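PDB 4WTP: beta-1,3-glucanosyltransferase from Rhizomucor miehei CAU432, which is a carbohydrate-active enzyme of glycoside hydrolase family 17, built on a beta/alpha-barrel. Local coordinates for residues 40-45 and 53-58; 71-74 and 78-81; 170-175 and 181-186. One frame throughout, in Å; residues are numbered along the deposited sequence. Where two conformers were deposited one is given.

Contact 1. Residues 40-45 and 53-58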
loop_
_atom_site.group_PDB
_atom_site.type_symbol
_atom_site.label_atom_id
_atom_site.label_comp_id
_atom_site.label_asym_id
_atom_site.label_seq_id
_atom_site.Cartn_x
_atom_site.Cartn_y
_atom_site.Cartn_z
ATOM N N ILE A 40 7.230 -0.945 0.503
ATOM C CA ILE A 40 6.519 -1.596 1.608
ATOM C C ILE A 40 5.538 -0.618 2.246
ATOM O O ILE A 40 5.860 0.569 2.509
ATOM C CB ILE A 40 7.508 -2.122 2.681
ATOM C CG1 ILE A 40 8.560 -3.056 2.094
ATOM C CG2 ILE A 40 6.777 -2.934 3.722
ATOM C CD1 ILE A 40 9.659 -3.427 3.068
ATOM N N ASN A 41 4.324 -1.116 2.494
ATOM C CA ASN A 41 3.310 -0.371 3.189
ATOM C C ASN A 41 3.693 -0.155 4.651
ATOM O O ASN A 41 4.140 -1.094 5.313
ATOM C CB ASN A 41 1.976 -1.100 3.095
ATOM C CG ASN A 41 1.384 -0.993 1.698
ATOM O OD1 ASN A 41 1.151 0.111 1.185
ATOM N ND2 ASN A 41 1.179 -2.120 1.058
ATOM N N TYR A 42 3.493 1.065 5.135
ATOM C CA TYR A 42 3.902 1.446 6.475
ATOM C C TYR A 42 2.727 1.984 7.252
ATOM O O TYR A 42 2.246 3.079 6.969
ATOM C CB TYR A 42 5.053 2.470 6.383
ATOM C CG TYR A 42 5.474 3.030 7.712
ATOM C CD1 TYR A 42 6.218 2.260 8.596
ATOM C CD2 TYR A 42 5.099 4.320 8.099
ATOM C CE1 TYR A 42 6.610 2.762 9.824
ATOM C CE2 TYR A 42 5.489 4.851 9.327
ATOM C CZ TYR A 42 6.264 4.069 10.176
ATOM O OH TYR A 42 6.662 4.561 11.399
ATOM N N GLY A 43 2.276 1.219 8.243
ATOM C CA GLY A 43 1.092 1.586 9.004
ATOM C C GLY A 43 1.381 2.598 10.091
ATOM O O GLY A 43 2.467 2.623 10.639
ATOM N N VAL A 44 0.390 3.433 10.379
ATOM C CA VAL A 44 0.477 4.445 11.422
ATOM C C VAL A 44 -0.597 4.224 12.489
ATOM O O VAL A 44 -1.779 4.118 12.158
ATOM C CB VAL A 44 0.313 5.846 10.795
ATOM C CG1 VAL A 44 -0.164 6.861 11.839
ATOM C CG2 VAL A 44 1.610 6.269 10.123
ATOM N N ASN A 45 -0.178 4.142 13.760
ATOM C CA ASN A 45 -1.087 4.078 14.900
ATOM C C ASN A 45 -1.501 5.487 15.293
ATOM O O ASN A 45 -0.721 6.240 15.889
ATOM C CB ASN A 45 -0.408 3.378 16.094
ATOM C CG ASN A 45 -1.330 3.191 17.296
ATOM O OD1 ASN A 45 -2.487 3.602 17.287
ATOM N ND2 ASN A 45 -0.817 2.530 18.326
ATOM N N ASP A 53 12.410 10.869 13.839
ATOM C CA ASP A 53 13.527 9.983 14.178
ATOM C C ASP A 53 13.031 8.555 14.346
ATOM O O ASP A 53 13.715 7.613 13.960
ATOM C CB ASP A 53 14.217 10.438 15.473
ATOM C CG ASP A 53 15.115 11.659 15.272
ATOM O OD1 ASP A 53 15.424 11.955 14.097
ATOM O OD2 ASP A 53 15.505 12.298 16.266
ATOM N N SER A 54 11.856 8.412 14.966
ATOM C CA SER A 54 11.191 7.117 15.130
ATOM C C SER A 54 10.907 6.505 13.768
ATOM O O SER A 54 11.099 5.308 13.573
ATOM C CB SER A 54 9.861 7.306 15.864
ATOM O OG SER A 54 9.268 6.077 16.238
ATOM N N MET A 55 10.438 7.331 12.838
ATOM C CA MET A 55 10.244 6.884 11.468
ATOM C C MET A 55 11.580 6.598 10.819
ATOM O O MET A 55 11.714 5.609 10.107
ATOM C CB MET A 55 9.550 7.936 10.628
ATOM C CG MET A 55 8.080 8.073 10.861
ATOM S SD MET A 55 7.437 8.888 9.381
ATOM C CE MET A 55 5.736 9.026 9.775
ATOM N N LYS A 56 12.567 7.480 11.044
ATOM C CA LYS A 56 13.919 7.244 10.547
ATOM C C LYS A 56 14.409 5.889 11.067
ATOM O O LYS A 56 15.033 5.126 10.319
ATOM C CB LYS A 56 14.856 8.389 10.962
ATOM N N ASN A 57 14.184 5.640 12.365
ATOM C CA ASN A 57 14.497 4.349 12.944
ATOM C C ASN A 57 13.821 3.202 12.204
ATOM O O ASN A 57 14.478 2.243 11.790
ATOM C CB ASN A 57 14.075 4.316 14.423
ATOM C CG ASN A 57 14.839 5.306 15.282
ATOM O OD1 ASN A 57 15.986 5.651 14.992
ATOM N ND2 ASN A 57 14.203 5.761 16.362
ATOM N N ASP A 58 12.514 3.327 12.051
ATOM C CA ASP A 58 11.726 2.333 11.325
ATOM C C ASP A 58 12.189 2.170 9.878
ATOM O O ASP A 58 12.346 1.063 9.391
ATOM C CB ASP A 58 10.274 2.747 11.317
ATOM C CG ASP A 58 9.609 2.572 12.660
ATOM O OD1 ASP A 58 10.242 1.962 13.564
ATOM O OD2 ASP A 58 8.451 2.994 12.791
#
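The phenol of Tyr42 reaches across to the helix and donates a hydrogen bond to Asp58, with OH of Tyr42 2.8 Å from OD2 of Asp58. With CG anti to the backbone N (chi1 175°), the ring is swung toward the helix, and its length suits the job, since the two CA atoms lie 9.2 Å apart. OD2 sits at the ring edge, in the ring plane, and accepts through its anti lone pair, the one turned away from OD1; ring and carboxylate planes stand 61° apart. The other oxygen, OD1, forms a salt bridge with Arg286, which would be expected to stabilise the buried aspartate as an anion. Strand 39-41 and helix 52-62 open the first beta-alpha-beta unit of the barrel, and the contact fastens Tyr42 to that helix. One turn before Asp58, Met55 supplies the apolar part. Its extended chain runs past the phenol, CG lying 3.8 Å from OH of Tyr42, while CE comes obliquely to 4.2 Å from CE2 of Tyr42. A flexible thioether suits this position, because Met55 also packs on Leu82, Ala83 and Ala86 of helix 79-90. Phe59 meets the Tyr42 ring edge-to-face.

Contact 2. Residues 71-74 and 78-81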
loop_
_atom_site.group_PDB
_atom_site.type_symbol
_atom_site.label_atom_id
_atom_site.label_comp_id
_atom_site.label_asym_id
_atom_site.label_seq_id
_atom_site.Cartn_x
_atom_site.Cartn_y
_atom_site.Cartn_z
ATOM N N THR A 71 2.509 5.490 2.748
ATOM C CA THR A 71 1.617 5.908 3.846
ATOM C C THR A 71 0.181 5.954 3.386
ATOM O O THR A 71 -0.088 6.150 2.213
ATOM C CB THR A 71 2.062 7.281 4.414
ATOM O OG1 THR A 71 2.284 8.197 3.331
ATOM C CG2 THR A 71 3.357 7.115 5.182
ATOM N N PHE A 72 -0.751 5.764 4.340
ATOM C CA PHE A 72 -2.162 5.622 4.012
ATOM C C PHE A 72 -3.029 6.890 4.065
ATOM O O PHE A 72 -4.090 6.929 3.441
ATOM C CB PHE A 72 -2.824 4.508 4.853
ATOM C CG PHE A 72 -2.408 3.120 4.430
ATOM C CD1 PHE A 72 -3.068 2.478 3.403
ATOM C CD2 PHE A 72 -1.316 2.500 5.021
ATOM C CE1 PHE A 72 -2.667 1.198 2.993
ATOM C CE2 PHE A 72 -0.906 1.231 4.624
ATOM C CZ PHE A 72 -1.590 0.584 3.613
ATOM N N ALA A 73 -2.554 7.911 4.779
ATOM C CA ALA A 73 -3.345 9.124 4.978
ATOM C C ALA A 73 -2.418 10.334 4.944
ATOM O O ALA A 73 -1.240 10.214 5.251
ATOM C CB ALA A 73 -4.126 9.086 6.297
ATOM N N LEU A 74 -2.958 11.496 4.568
ATOM C CA LEU A 74 -2.156 12.719 4.578
ATOM C C LEU A 74 -2.226 13.393 5.935
ATOM O O LEU A 74 -1.174 13.648 6.512
ATOM C CB LEU A 74 -2.620 13.701 3.502
ATOM C CG LEU A 74 -2.532 13.215 2.053
ATOM C CD1 LEU A 74 -3.091 14.293 1.135
ATOM C CD2 LEU A 74 -1.124 12.833 1.627
ATOM N N ASN A 78 -0.163 13.838 11.011
ATOM C CA ASN A 78 0.760 14.604 10.133
ATOM C C ASN A 78 1.793 13.685 9.458
ATOM O O ASN A 78 2.951 14.053 9.261
ATOM C CB ASN A 78 1.466 15.713 10.933
ATOM C CG ASN A 78 2.069 16.785 10.042
ATOM O OD1 ASN A 78 1.539 17.081 8.979
ATOM N ND2 ASN A 78 3.167 17.385 10.487
ATOM N N GLN A 79 1.352 12.463 9.125
ATOM C CA GLN A 79 2.262 11.395 8.739
ATOM C C GLN A 79 2.929 11.619 7.379
ATOM O O GLN A 79 4.062 11.201 7.194
ATOM C CB GLN A 79 1.560 10.028 8.779
ATOM C CG GLN A 79 0.551 9.812 7.654
ATOM C CD GLN A 79 -0.266 8.538 7.837
ATOM O OE1 GLN A 79 -0.056 7.556 7.121
ATOM N NE2 GLN A 79 -1.200 8.546 8.788
ATOM N N ALA A 80 2.217 12.285 6.468
ATOM C CA ALA A 80 2.821 12.549 5.152
ATOM C C ALA A 80 4.039 13.490 5.245
ATOM O O ALA A 80 5.094 13.209 4.685
ATOM C CB ALA A 80 1.793 13.055 4.164
ATOM N N SER A 81 3.888 14.604 5.966
ATOM C CA SER A 81 5.016 15.543 6.169
ATOM C C SER A 81 6.198 14.894 6.907
ATOM O O SER A 81 7.367 15.006 6.485
ATOM C CB SER A 81 4.550 16.784 6.941
ATOM O OG SER A 81 5.628 17.685 7.203
HETATM O O HOH W 1 0.221 4.902 6.958
HETATM O O HOH W 2 1.130 15.509 6.808
#
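The chain leaves strand 68-71 at Thr71, runs irregularly through Leu74 and doubles back into the first turn of helix 79-90, bringing the CA atoms of Leu74 and Ala80 to 5.0 Å. Gln79 buries the most surface here. With chi1 at 72°, its CG is tucked over the backbone, and the extended chain beyond carries the amide to the loop, running antiparallel to Thr71, whose CB is 3.4 Å from OE1 of Gln79. OE1 takes weak hydrogen bonds from N of Phe72 and N of Ala73, each 3.4 Å from OE1 of Gln79; the Ala73 bond is the straighter (153°), while N of Phe72 is better served by a water. That water accepts from N of Phe72 and donates to OE1 of Gln79 at 2.7 Å. At the other end of the amide, NE2 donates to the carbonyl of Val76, so both ends have partners, which should limit rotation of the amide. The aliphatic part presses on the loop too, CG of Gln79 standing 3.0 Å from O of Ala73. Ala80, small enough for a close approach, sets CB 3.9 Å from CD2 of Leu74, and Leu74 fills the apolar layer towards helix 104-119. A second water joins O of Leu74, OD1 of Asn78 and N of Ser81, satisfying an amide of the first helical turn where the Asn78 side chain makes no direct cap. The connection is one of the beta-alpha loops that follow the C-terminal ends of the strands in a beta/alpha-barrel; here a glutamine at the helix start braces it.

Contact 3. Residues 170-175 and 181-186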
loop_
_atom_site.group_PDB
_atom_site.type_symbol
_atom_site.label_atom_id
_atom_site.label_comp_id
_atom_site.label_asym_id
_atom_site.label_seq_id
_atom_site.Cartn_x
_atom_site.Cartn_y
_atom_site.Cartn_z
ATOM N N TYR A 170 -12.423 -6.018 -8.645
ATOM C CA TYR A 170 -13.676 -5.845 -9.380
ATOM C C TYR A 170 -14.271 -4.427 -9.219
ATOM O O TYR A 170 -15.441 -4.209 -9.551
ATOM C CB TYR A 170 -14.659 -6.944 -8.932
ATOM C CG TYR A 170 -14.864 -7.029 -7.434
ATOM C CD1 TYR A 170 -14.035 -7.827 -6.627
ATOM C CD2 TYR A 170 -15.897 -6.333 -6.821
ATOM C CE1 TYR A 170 -14.228 -7.908 -5.259
ATOM C CE2 TYR A 170 -16.090 -6.391 -5.450
ATOM C CZ TYR A 170 -15.277 -7.199 -4.673
ATOM O OH TYR A 170 -15.468 -7.253 -3.313
ATOM N N LYS A 171 -13.506 -3.466 -8.700
ATOM C CA LYS A 171 -13.992 -2.090 -8.481
ATOM C C LYS A 171 -13.157 -1.021 -9.210
ATOM O O LYS A 171 -12.709 -0.030 -8.631
ATOM C CB LYS A 171 -14.004 -1.779 -6.996
ATOM C CG LYS A 171 -15.127 -2.439 -6.232
ATOM C CD LYS A 171 -16.487 -2.009 -6.749
ATOM C CE LYS A 171 -17.548 -2.515 -5.804
ATOM N NZ LYS A 171 -18.894 -2.076 -6.250
ATOM N N PHE A 172 -12.971 -1.234 -10.497
ATOM C CA PHE A 172 -12.307 -0.251 -11.356
ATOM C C PHE A 172 -13.221 0.116 -12.544
ATOM O O PHE A 172 -12.973 -0.285 -13.670
ATOM C CB PHE A 172 -10.952 -0.764 -11.816
ATOM C CG PHE A 172 -9.897 -0.667 -10.745
ATOM C CD1 PHE A 172 -9.222 0.541 -10.543
ATOM C CD2 PHE A 172 -9.590 -1.766 -9.923
ATOM C CE1 PHE A 172 -8.239 0.651 -9.551
ATOM C CE2 PHE A 172 -8.613 -1.651 -8.938
ATOM C CZ PHE A 172 -7.963 -0.448 -8.748
ATOM N N PRO A 173 -14.299 0.873 -12.289
ATOM C CA PRO A 173 -15.228 1.250 -13.364
ATOM C C PRO A 173 -14.562 2.251 -14.302
ATOM O O PRO A 173 -13.689 3.036 -13.893
ATOM C CB PRO A 173 -16.375 1.904 -12.607
ATOM C CG PRO A 173 -15.713 2.460 -11.374
ATOM C CD PRO A 173 -14.712 1.417 -10.982
ATOM N N GLU A 174 -15.042 2.259 -15.540
ATOM C CA GLU A 174 -14.441 3.013 -16.599
ATOM C C GLU A 174 -14.344 4.500 -16.287
ATOM O O GLU A 174 -13.342 5.125 -16.608
ATOM C CB GLU A 174 -15.229 2.771 -17.897
ATOM C CG GLU A 174 -14.572 3.371 -19.109
ATOM C CD GLU A 174 -15.321 3.076 -20.396
ATOM O OE1 GLU A 174 -16.433 2.499 -20.368
ATOM O OE2 GLU A 174 -14.781 3.460 -21.448
ATOM N N VAL A 175 -15.385 5.074 -15.683
ATOM C CA VAL A 175 -15.384 6.517 -15.437
ATOM C C VAL A 175 -14.257 6.921 -14.497
ATOM O O VAL A 175 -13.712 8.019 -14.610
ATOM C CB VAL A 175 -16.730 7.041 -14.913
ATOM C CG1 VAL A 175 -17.765 7.021 -16.026
ATOM C CG2 VAL A 175 -17.210 6.272 -13.685
ATOM N N ASP A 181 -3.771 7.982 -13.781
ATOM C CA ASP A 181 -2.539 7.694 -14.498
ATOM C C ASP A 181 -2.200 6.194 -14.450
ATOM O O ASP A 181 -1.722 5.635 -15.436
ATOM C CB ASP A 181 -1.388 8.523 -13.935
ATOM C CG ASP A 181 -1.575 10.011 -14.157
ATOM O OD1 ASP A 181 -1.869 10.392 -15.306
ATOM O OD2 ASP A 181 -1.454 10.783 -13.200
ATOM N N PHE A 182 -2.454 5.561 -13.307
ATOM C CA PHE A 182 -2.281 4.120 -13.173
ATOM C C PHE A 182 -3.247 3.579 -12.125
ATOM O O PHE A 182 -3.826 4.326 -11.333
ATOM C CB PHE A 182 -0.823 3.723 -12.857
ATOM C CG PHE A 182 -0.280 4.304 -11.574
ATOM C CD1 PHE A 182 0.120 5.635 -11.489
ATOM C CD2 PHE A 182 -0.194 3.515 -10.428
ATOM C CE1 PHE A 182 0.613 6.157 -10.294
ATOM C CE2 PHE A 182 0.331 4.019 -9.248
ATOM C CZ PHE A 182 0.716 5.347 -9.171
ATOM N N LEU A 183 -3.410 2.256 -12.110
ATOM C CA LEU A 183 -4.312 1.587 -11.179
ATOM C C LEU A 183 -3.492 0.870 -10.131
ATOM O O LEU A 183 -2.389 0.393 -10.429
ATOM C CB LEU A 183 -5.140 0.552 -11.928
ATOM C CG LEU A 183 -6.174 0.987 -12.971
ATOM C CD1 LEU A 183 -5.522 1.569 -14.209
ATOM C CD2 LEU A 183 -7.086 -0.161 -13.331
ATOM N N MET A 184 -4.033 0.752 -8.918
ATOM C CA MET A 184 -3.369 -0.080 -7.913
ATOM C C MET A 184 -4.371 -1.030 -7.272
ATOM O O MET A 184 -5.424 -0.622 -6.762
ATOM C CB MET A 184 -2.713 0.757 -6.815
ATOM C CG MET A 184 -1.714 1.797 -7.298
ATOM S SD MET A 184 -0.570 2.462 -5.976
ATOM C CE MET A 184 0.717 1.177 -6.022
ATOM N N MET A 185 -4.046 -2.299 -7.295
ATOM C CA MET A 185 -4.891 -3.336 -6.717
ATOM C C MET A 185 -4.577 -3.687 -5.273
ATOM O O MET A 185 -3.464 -3.901 -4.916
ATOM C CB MET A 185 -4.721 -4.599 -7.547
ATOM C CG MET A 185 -5.659 -5.759 -7.146
ATOM S SD MET A 185 -5.490 -7.364 -8.109
ATOM C CE MET A 185 -3.853 -8.003 -7.540
ATOM N N ASN A 186 -5.633 -3.783 -4.479
ATOM C CA ASN A 186 -5.508 -4.396 -3.140
ATOM C C ASN A 186 -6.131 -5.762 -3.269
ATOM O O ASN A 186 -7.290 -5.870 -3.710
ATOM C CB ASN A 186 -6.345 -3.647 -2.105
ATOM C CG ASN A 186 -5.911 -2.217 -1.866
ATOM O OD1 ASN A 186 -4.793 -1.813 -2.133
ATOM N ND2 ASN A 186 -6.811 -1.455 -1.273
#
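Leu183 is the first residue of 181-186 to meet the other segment, where it packs against the ring of Phe172. Its chi1 of -67° and chi2 of 69° together bring CD2 to 3.6 Å from CD1 of Phe172. The same methyl makes an off-centre CH-pi contact, CD2 of Leu183 lying 4.0 Å from the Phe172 ring centroid and 30° off its normal. The two side chains lie alongside, pointing opposite ways, and CB of Leu183 also approaches CE1 of Phe172, at 3.9 Å. A branched leucine fits well, since it meets the ring while also touching Val210 of helix 196-212. Strand 182-186 is one of the parallel barrel strands, and Phe172 stands in the loop ahead of the short helix 174-177, within the beta-alpha-beta unit that begins at strand 163-167. At Met184 CB points away from the loop, the side chain packing on Ala164, Lys220 and Ser222, and the backbone makes the contact instead. O of Met184 lies 3.2 Å from CZ of Phe172, in the ring plane, so that the partly positive ring edge faces the carbonyl. Beyond it the strand continues to Asn186, whose amide is hydrogen-bonded to Ser132, Glu133 and Ser222.

Overall arrangement
From the N terminus the three contacts follow in series, without nesting or crossing. Contact 1 closes the loop from strand 39-41 to helix 52-62, and contact 2 the shorter one from strand 68-71 to helix 79-90. Their centres are 11 Å apart and they touch: CG1 of Val44 lies 3.6 Å from NE2 of Gln79, and CE of Met55 3.8 Å from O of Gln79, joining the first two strand-helix units. Contact 3 comes much later and ties Phe172, just ahead of helix 174-177, to strand 182-186, closing a loop that holds that helix. Its centre is about 27 Å from that of contact 1, on the opposite side of the chain's centre, yet both reach the same parallel sheet.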